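Local coordinates for protein endo-pectate lyase (Erwinia chrysanthemi, PDB 3B4N) that cleaves the alpha-1,4-linked galacturonan backbone of pectate by calcium-dependent beta-elimination, and probably acts also on highly methylated pectins, at residues Leu24-Lys29 and Asn33-Ser38; Asp223-His228 and Gly239-Thr244. All coordinates share one frame; numbering follows the deposited sequence.

Contact 1. Residues Leu24-Lys29 and Asn33-Ser38; sequences LMLSQK and NYLGWS. With EDO (1,2-ethanediol), chain G.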
loop_
_atom_site.group_PDB
_atom_site.type_symbol
_atom_site.label_atom_id
_atom_site.label_comp_id
_atom_site.label_asym_id
_atom_site.label_seq_id
_atom_site.Cartn_x
_atom_site.Cartn_y
_atom_site.Cartn_z
ATOM N N LEU A 24 -15.628 3.198 3.035
ATOM C CA LEU A 24 -15.260 2.730 1.711
ATOM C C LEU A 24 -14.790 3.854 0.795
ATOM O O LEU A 24 -15.299 4.975 0.855
ATOM C CB LEU A 24 -16.476 2.046 1.081
ATOM C CG LEU A 24 -16.325 1.460 -0.329
ATOM C CD1 LEU A 24 -15.276 0.362 -0.305
ATOM C CD2 LEU A 24 -17.666 0.889 -0.811
ATOM N N MET A 25 -13.797 3.544 -0.031
ATOM C CA MET A 25 -13.280 4.485 -1.020
ATOM C C MET A 25 -13.153 3.747 -2.339
ATOM O O MET A 25 -12.979 2.527 -2.373
ATOM C CB MET A 25 -11.919 5.037 -0.602
ATOM C CG MET A 25 -11.997 5.937 0.612
ATOM S SD MET A 25 -10.364 6.451 1.139
ATOM C CE MET A 25 -9.959 7.511 -0.116
ATOM N N LEU A 26 -13.219 4.497 -3.428
ATOM C CA LEU A 26 -13.143 3.938 -4.768
ATOM C C LEU A 26 -12.062 4.588 -5.620
ATOM O O LEU A 26 -11.821 5.788 -5.513
ATOM C CB LEU A 26 -14.491 4.152 -5.472
ATOM C CG LEU A 26 -14.525 4.116 -7.003
ATOM C CD1 LEU A 26 -14.324 2.695 -7.469
ATOM C CD2 LEU A 26 -15.860 4.671 -7.516
ATOM N N SER A 27 -11.414 3.789 -6.463
ATOM C CA SER A 27 -10.433 4.322 -7.408
ATOM C C SER A 27 -10.566 3.570 -8.728
ATOM O O SER A 27 -10.503 2.349 -8.765
ATOM C CB SER A 27 -9.003 4.186 -6.892
ATOM O OG SER A 27 -8.118 4.844 -7.788
ATOM N N GLN A 28 -10.752 4.303 -9.821
ATOM C CA GLN A 28 -10.894 3.675 -11.128
ATOM C C GLN A 28 -9.558 3.610 -11.866
ATOM O O GLN A 28 -8.893 4.628 -12.031
ATOM C CB GLN A 28 -11.906 4.457 -11.962
ATOM C CG GLN A 28 -13.209 4.748 -11.228
ATOM C CD GLN A 28 -14.189 5.540 -12.068
ATOM O OE1 GLN A 28 -14.648 5.076 -13.111
ATOM N NE2 GLN A 28 -14.515 6.747 -11.618
ATOM N N LYS A 29 -9.176 2.417 -12.315
ATOM C CA LYS A 29 -7.916 2.224 -13.038
ATOM C C LYS A 29 -8.011 1.142 -14.122
ATOM O O LYS A 29 -8.266 -0.023 -13.822
ATOM C CB LYS A 29 -6.797 1.830 -12.060
ATOM C CG LYS A 29 -6.382 2.900 -11.054
ATOM C CD LYS A 29 -5.515 3.978 -11.691
ATOM C CE LYS A 29 -6.216 5.322 -11.688
ATOM N NZ LYS A 29 -6.659 5.689 -10.315
ATOM N N ASN A 33 -12.642 -1.107 -11.308
ATOM C CA ASN A 33 -12.972 -0.249 -10.180
ATOM C C ASN A 33 -12.369 -0.901 -8.955
ATOM O O ASN A 33 -12.699 -2.039 -8.626
ATOM C CB ASN A 33 -14.483 -0.135 -9.999
ATOM C CG ASN A 33 -15.138 0.679 -11.091
ATOM O OD1 ASN A 33 -16.295 0.440 -11.454
ATOM N ND2 ASN A 33 -14.415 1.664 -11.604
ATOM N N TYR A 34 -11.459 -0.195 -8.300
ATOM C CA TYR A 34 -10.829 -0.717 -7.097
ATOM C C TYR A 34 -11.506 -0.148 -5.870
ATOM O O TYR A 34 -11.773 1.055 -5.790
ATOM C CB TYR A 34 -9.342 -0.355 -7.058
ATOM C CG TYR A 34 -8.494 -1.138 -8.026
ATOM C CD1 TYR A 34 -7.974 -2.380 -7.683
ATOM C CD2 TYR A 34 -8.240 -0.644 -9.302
ATOM C CE1 TYR A 34 -7.213 -3.121 -8.598
ATOM C CE2 TYR A 34 -7.489 -1.367 -10.216
ATOM C CZ TYR A 34 -6.980 -2.599 -9.861
ATOM O OH TYR A 34 -6.244 -3.305 -10.784
ATOM N N LEU A 35 -11.809 -1.027 -4.925
ATOM C CA LEU A 35 -12.421 -0.619 -3.674
ATOM C C LEU A 35 -11.424 -0.830 -2.552
ATOM O O LEU A 35 -10.701 -1.825 -2.527
ATOM C CB LEU A 35 -13.658 -1.456 -3.367
ATOM C CG LEU A 35 -14.798 -1.409 -4.376
ATOM C CD1 LEU A 35 -15.946 -2.294 -3.879
ATOM C CD2 LEU A 35 -15.265 0.028 -4.553
ATOM N N GLY A 36 -11.400 0.118 -1.628
ATOM C CA GLY A 36 -10.540 0.013 -0.467
ATOM C C GLY A 36 -11.367 0.465 0.720
ATOM O O GLY A 36 -12.036 1.504 0.663
ATOM N N TRP A 37 -11.358 -0.308 1.801
ATOM C CA TRP A 37 -12.124 0.100 2.966
ATOM C C TRP A 37 -11.363 -0.164 4.242
ATOM O O TRP A 37 -10.376 -0.898 4.256
ATOM C CB TRP A 37 -13.474 -0.638 3.019
ATOM C CG TRP A 37 -13.372 -2.145 3.114
ATOM C CD1 TRP A 37 -13.393 -2.905 4.253
ATOM C CD2 TRP A 37 -13.206 -3.058 2.026
ATOM N NE1 TRP A 37 -13.250 -4.236 3.936
ATOM C CE2 TRP A 37 -13.133 -4.359 2.576
ATOM C CE3 TRP A 37 -13.111 -2.902 0.636
ATOM C CZ2 TRP A 37 -12.966 -5.502 1.781
ATOM C CZ3 TRP A 37 -12.945 -4.034 -0.155
ATOM C CH2 TRP A 37 -12.874 -5.319 0.421
ATOM N N SER A 38 -11.810 0.484 5.306
ATOM C CA SER A 38 -11.244 0.252 6.621
ATOM C C SER A 38 -12.448 -0.070 7.492
ATOM O O SER A 38 -13.555 0.413 7.251
ATOM C CB SER A 38 -10.522 1.489 7.165
ATOM O OG SER A 38 -11.418 2.561 7.387
HETATM C C1 EDO G . -13.836 2.378 10.047
HETATM O O1 EDO G . -12.356 1.996 9.916
HETATM C C2 EDO G . -14.086 3.873 10.284
HETATM O O2 EDO G . -13.529 4.641 9.047
HETATM O O HOH W 1 -14.537 2.736 -13.985
HETATM O O HOH W 2 -5.838 -2.016 -13.110
#
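Leu24-Lys29 and Asn33-Ser38 pair as the two antiparallel arms of a beta hairpin, their axes 4.6 Å apart and 154° between directions. Two hydrogen-bonded pairs carry the backbone: Met25 with Gly36, where Met25 N reaches Gly36 O at 2.8 Å, and Ser27 with Tyr34, where Tyr34 N reaches Ser27 O at 2.8 Å. Leu24 with Trp37, Leu26 with Leu35 and Gln28 with Asn33 are the non-hydrogen-bonded pairs. The hairpin belongs to the three-stranded antiparallel sheet of the N-terminal region, whose third strand, 72-75, flanks the Asn33-Ser38 arm.

The faces illustrate how alternation divides labour. On one, Leu24, with CG anti to the backbone N (chi1 -180°), lays CD1 against Leu35 CB and Trp37 CB, each 3.9 Å away, while Leu26 CD1 reaches Asn33 CB at 3.8 Å; strand 97-104 packs against both leucines. The other face, bearing Met25, Ser27 and Tyr34, meets the beta-helix. Tyr34 presents its ring edge to the Leu24-Lys29 arm: Ser27 O lies near the ring plane, and Lys29 CB touches CE2 at 3.8 Å. Its hydroxyl bonds Asn274 and a water that also donates to Lys29 O. Lys29, folded back by its bent chain, makes a weak bond from NZ to Ser27 OG at 3.0 Å, but the salt bridge of NZ with Glu190 is its principal tie, and the same carboxylate hydrogen-bonds Ser27 OG.

Toward the hairpin's turn the side chains of Gln28 and Asn33 run side by side, pointing the same way, with their amide planes 68° apart. Asn33 OD1 is taken by Tyr86, and one water joins the two amides, donating to Gln28 OE1 and accepting from Asn33 ND2 at 2.6 Å.

Contact 2. Residues Asp223-His228 and Gly239-Thr244; sequences DKVLQH and GNFTLT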
loop_
_atom_site.group_PDB
_atom_site.type_symbol
_atom_site.label_atom_id
_atom_site.label_comp_id
_atom_site.label_asym_id
_atom_site.label_seq_id
_atom_site.Cartn_x
_atom_site.Cartn_y
_atom_site.Cartn_z
ATOM N N ASP A 223 9.770 3.986 -8.918
ATOM C CA ASP A 223 10.826 3.460 -8.070
ATOM C C ASP A 223 10.146 2.738 -6.910
ATOM O O ASP A 223 9.186 2.004 -7.121
ATOM C CB ASP A 223 11.714 4.610 -7.580
ATOM C CG ASP A 223 13.058 4.139 -7.032
ATOM O OD1 ASP A 223 13.275 2.917 -6.873
ATOM O OD2 ASP A 223 13.907 5.014 -6.748
ATOM N N LYS A 224 10.608 2.949 -5.687
ATOM C CA LYS A 224 10.005 2.237 -4.568
ATOM C C LYS A 224 8.684 2.801 -4.067
ATOM O O LYS A 224 8.400 3.989 -4.195
ATOM C CB LYS A 224 10.998 2.144 -3.399
ATOM C CG LYS A 224 11.137 3.396 -2.546
ATOM C CD LYS A 224 11.687 4.586 -3.320
ATOM C CE LYS A 224 12.004 5.735 -2.367
ATOM N NZ LYS A 224 12.277 7.014 -3.086
ATOM N N VAL A 225 7.874 1.912 -3.503
ATOM C CA VAL A 225 6.597 2.287 -2.916
ATOM C C VAL A 225 6.865 2.620 -1.447
ATOM O O VAL A 225 6.516 3.712 -0.970
ATOM C CB VAL A 225 5.585 1.127 -3.009
ATOM C CG1 VAL A 225 4.304 1.483 -2.282
ATOM C CG2 VAL A 225 5.278 0.843 -4.482
ATOM N N LEU A 226 7.511 1.689 -0.750
ATOM C CA LEU A 226 7.831 1.861 0.662
ATOM C C LEU A 226 9.338 2.018 0.876
ATOM O O LEU A 226 10.133 1.146 0.502
ATOM C CB LEU A 226 7.299 0.658 1.466
ATOM C CG LEU A 226 5.813 0.333 1.245
ATOM C CD1 LEU A 226 5.441 -0.979 1.944
ATOM C CD2 LEU A 226 4.951 1.471 1.754
ATOM N N GLN A 227 9.723 3.154 1.457
ATOM C CA GLN A 227 11.124 3.446 1.753
ATOM C C GLN A 227 11.324 3.188 3.245
ATOM O O GLN A 227 10.480 3.558 4.055
ATOM C CB GLN A 227 11.432 4.907 1.415
ATOM C CG GLN A 227 12.856 5.361 1.731
ATOM C CD GLN A 227 13.913 4.626 0.926
ATOM O OE1 GLN A 227 13.645 4.096 -0.153
ATOM N NE2 GLN A 227 15.135 4.608 1.447
ATOM N N HIS A 228 12.432 2.563 3.606
ATOM C CA HIS A 228 12.673 2.213 5.005
ATOM C C HIS A 228 14.075 2.665 5.400
ATOM O O HIS A 228 15.079 2.121 4.915
ATOM C CB HIS A 228 12.484 0.693 5.124
ATOM C CG HIS A 228 12.410 0.175 6.524
ATOM N ND1 HIS A 228 11.751 -0.999 6.827
ATOM C CD2 HIS A 228 12.982 0.595 7.678
ATOM C CE1 HIS A 228 11.927 -1.279 8.108
ATOM N NE2 HIS A 228 12.669 -0.328 8.646
ATOM N N GLY A 239 -3.659 -6.854 4.668
ATOM C CA GLY A 239 -4.943 -6.351 4.212
ATOM C C GLY A 239 -5.078 -6.284 2.704
ATOM O O GLY A 239 -5.973 -5.623 2.184
ATOM N N ASN A 240 -4.190 -6.982 2.004
ATOM C CA ASN A 240 -4.188 -7.012 0.553
ATOM C C ASN A 240 -3.942 -5.666 -0.109
ATOM O O ASN A 240 -4.641 -5.275 -1.051
ATOM C CB ASN A 240 -5.474 -7.648 0.017
ATOM C CG ASN A 240 -5.303 -8.196 -1.393
ATOM O OD1 ASN A 240 -4.185 -8.486 -1.830
ATOM N ND2 ASN A 240 -6.411 -8.357 -2.103
ATOM N N PHE A 241 -2.941 -4.961 0.412
ATOM C CA PHE A 241 -2.473 -3.692 -0.148
ATOM C C PHE A 241 -2.264 -4.020 -1.629
ATOM O O PHE A 241 -1.610 -5.009 -1.967
ATOM C CB PHE A 241 -1.148 -3.342 0.531
ATOM C CG PHE A 241 -0.459 -2.123 -0.016
ATOM C CD1 PHE A 241 -1.145 -0.929 -0.217
ATOM C CD2 PHE A 241 0.913 -2.148 -0.245
ATOM C CE1 PHE A 241 -0.476 0.227 -0.634
ATOM C CE2 PHE A 241 1.595 -0.991 -0.661
ATOM C CZ PHE A 241 0.898 0.187 -0.852
ATOM N N THR A 242 -2.822 -3.196 -2.505
ATOM C CA THR A 242 -2.754 -3.458 -3.935
ATOM C C THR A 242 -2.017 -2.407 -4.726
ATOM O O THR A 242 -2.267 -1.213 -4.567
ATOM C CB THR A 242 -4.174 -3.584 -4.499
ATOM O OG1 THR A 242 -4.816 -4.699 -3.880
ATOM C CG2 THR A 242 -4.162 -3.778 -6.017
ATOM N N LEU A 243 -1.112 -2.869 -5.581
ATOM C CA LEU A 243 -0.350 -1.983 -6.445
ATOM C C LEU A 243 -0.933 -2.088 -7.842
ATOM O O LEU A 243 -1.163 -3.192 -8.341
ATOM C CB LEU A 243 1.127 -2.385 -6.494
ATOM C CG LEU A 243 1.899 -2.381 -5.172
ATOM C CD1 LEU A 243 3.361 -2.635 -5.458
ATOM C CD2 LEU A 243 1.717 -1.056 -4.451
ATOM N N THR A 244 -1.180 -0.944 -8.464
ATOM C CA THR A 244 -1.724 -0.918 -9.818
ATOM C C THR A 244 -0.787 -0.122 -10.713
ATOM O O THR A 244 -0.018 0.716 -10.245
ATOM C CB THR A 244 -3.130 -0.272 -9.848
ATOM O OG1 THR A 244 -3.044 1.097 -9.443
ATOM C CG2 THR A 244 -4.068 -1.002 -8.910
#
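Val225 meets Phe241 and Leu243 with one methyl for each, and these two touches make up the direct contact between Asp223-His228 and Gly239-Thr244. CG1 of Val225 comes to the ring edge of Phe241 and lies near the ring plane, 3.9 Å from CZ and 4.0 Å from CE2. CG2 of Val225 faces both methyls of Leu243, almost equally far from each, 4.0 Å from CD2 and 4.1 Å from CD1. The valine and phenylalanine side chains come from opposite directions, the methyl meeting the ring at its edge, whereas the valine and the leucine slide past each other. With CG1 anti to the backbone N (chi1 175°), Val225 spreads its methyls so that each finds a different neighbour.

The backbones stay well apart, the nearest CA atoms being those of Val225 and Leu243 at 8.9 Å. That spacing fits the interior of a right-handed parallel beta-helix: the corner at Val225 and strand 241-244 meet through side chains pointed at each other and not through backbone pairing. The chain turns a corner at Val225 and Leu226, and backbone bonds from Val225 to Ala196 and Lys249 fix it between its neighbours. Ile192 and His247 also touch the Val225 side chain, while Ala211 packs on both Phe241 and Leu243.

At the start of strand 241-244 the backbone is held by polar groups turned away from this core. Thr242 OG1 donates to Asn240 O at 2.9 Å, a carbonyl that also accepts a hydrogen bond from Thr72 OG1, and the Asn240 side chain bonds Thr272.

Methyl and ring C-H groups alone meet between the segments, so dispersion and the exclusion of water probably supply the attraction; its specificity lies in shape rather than in directed bonds.

How the contacts relate
The two contacts contrast two ways in which beta structure packs in this protein: contact 1 is a hairpin lying against the beta-helix from outside, contact 2 is part of the helix interior. Their centres are 16 Å apart, yet they meet at strand 241-244, whose Phe241 and Leu243 serve contact 2 while Thr242 and Thr244 receive Tyr34 of contact 1. Tyr34 CZ packs on Thr244 CG2 at 3.5 Å, and Tyr34 CE1 on Thr242 CG2 at 4.0 Å. Both approach the calcium site: the Lys29 side chain is about 11 Å from the bound calcium, and that of Val225 about 9 Å, packing beside the calcium ligand Ile192.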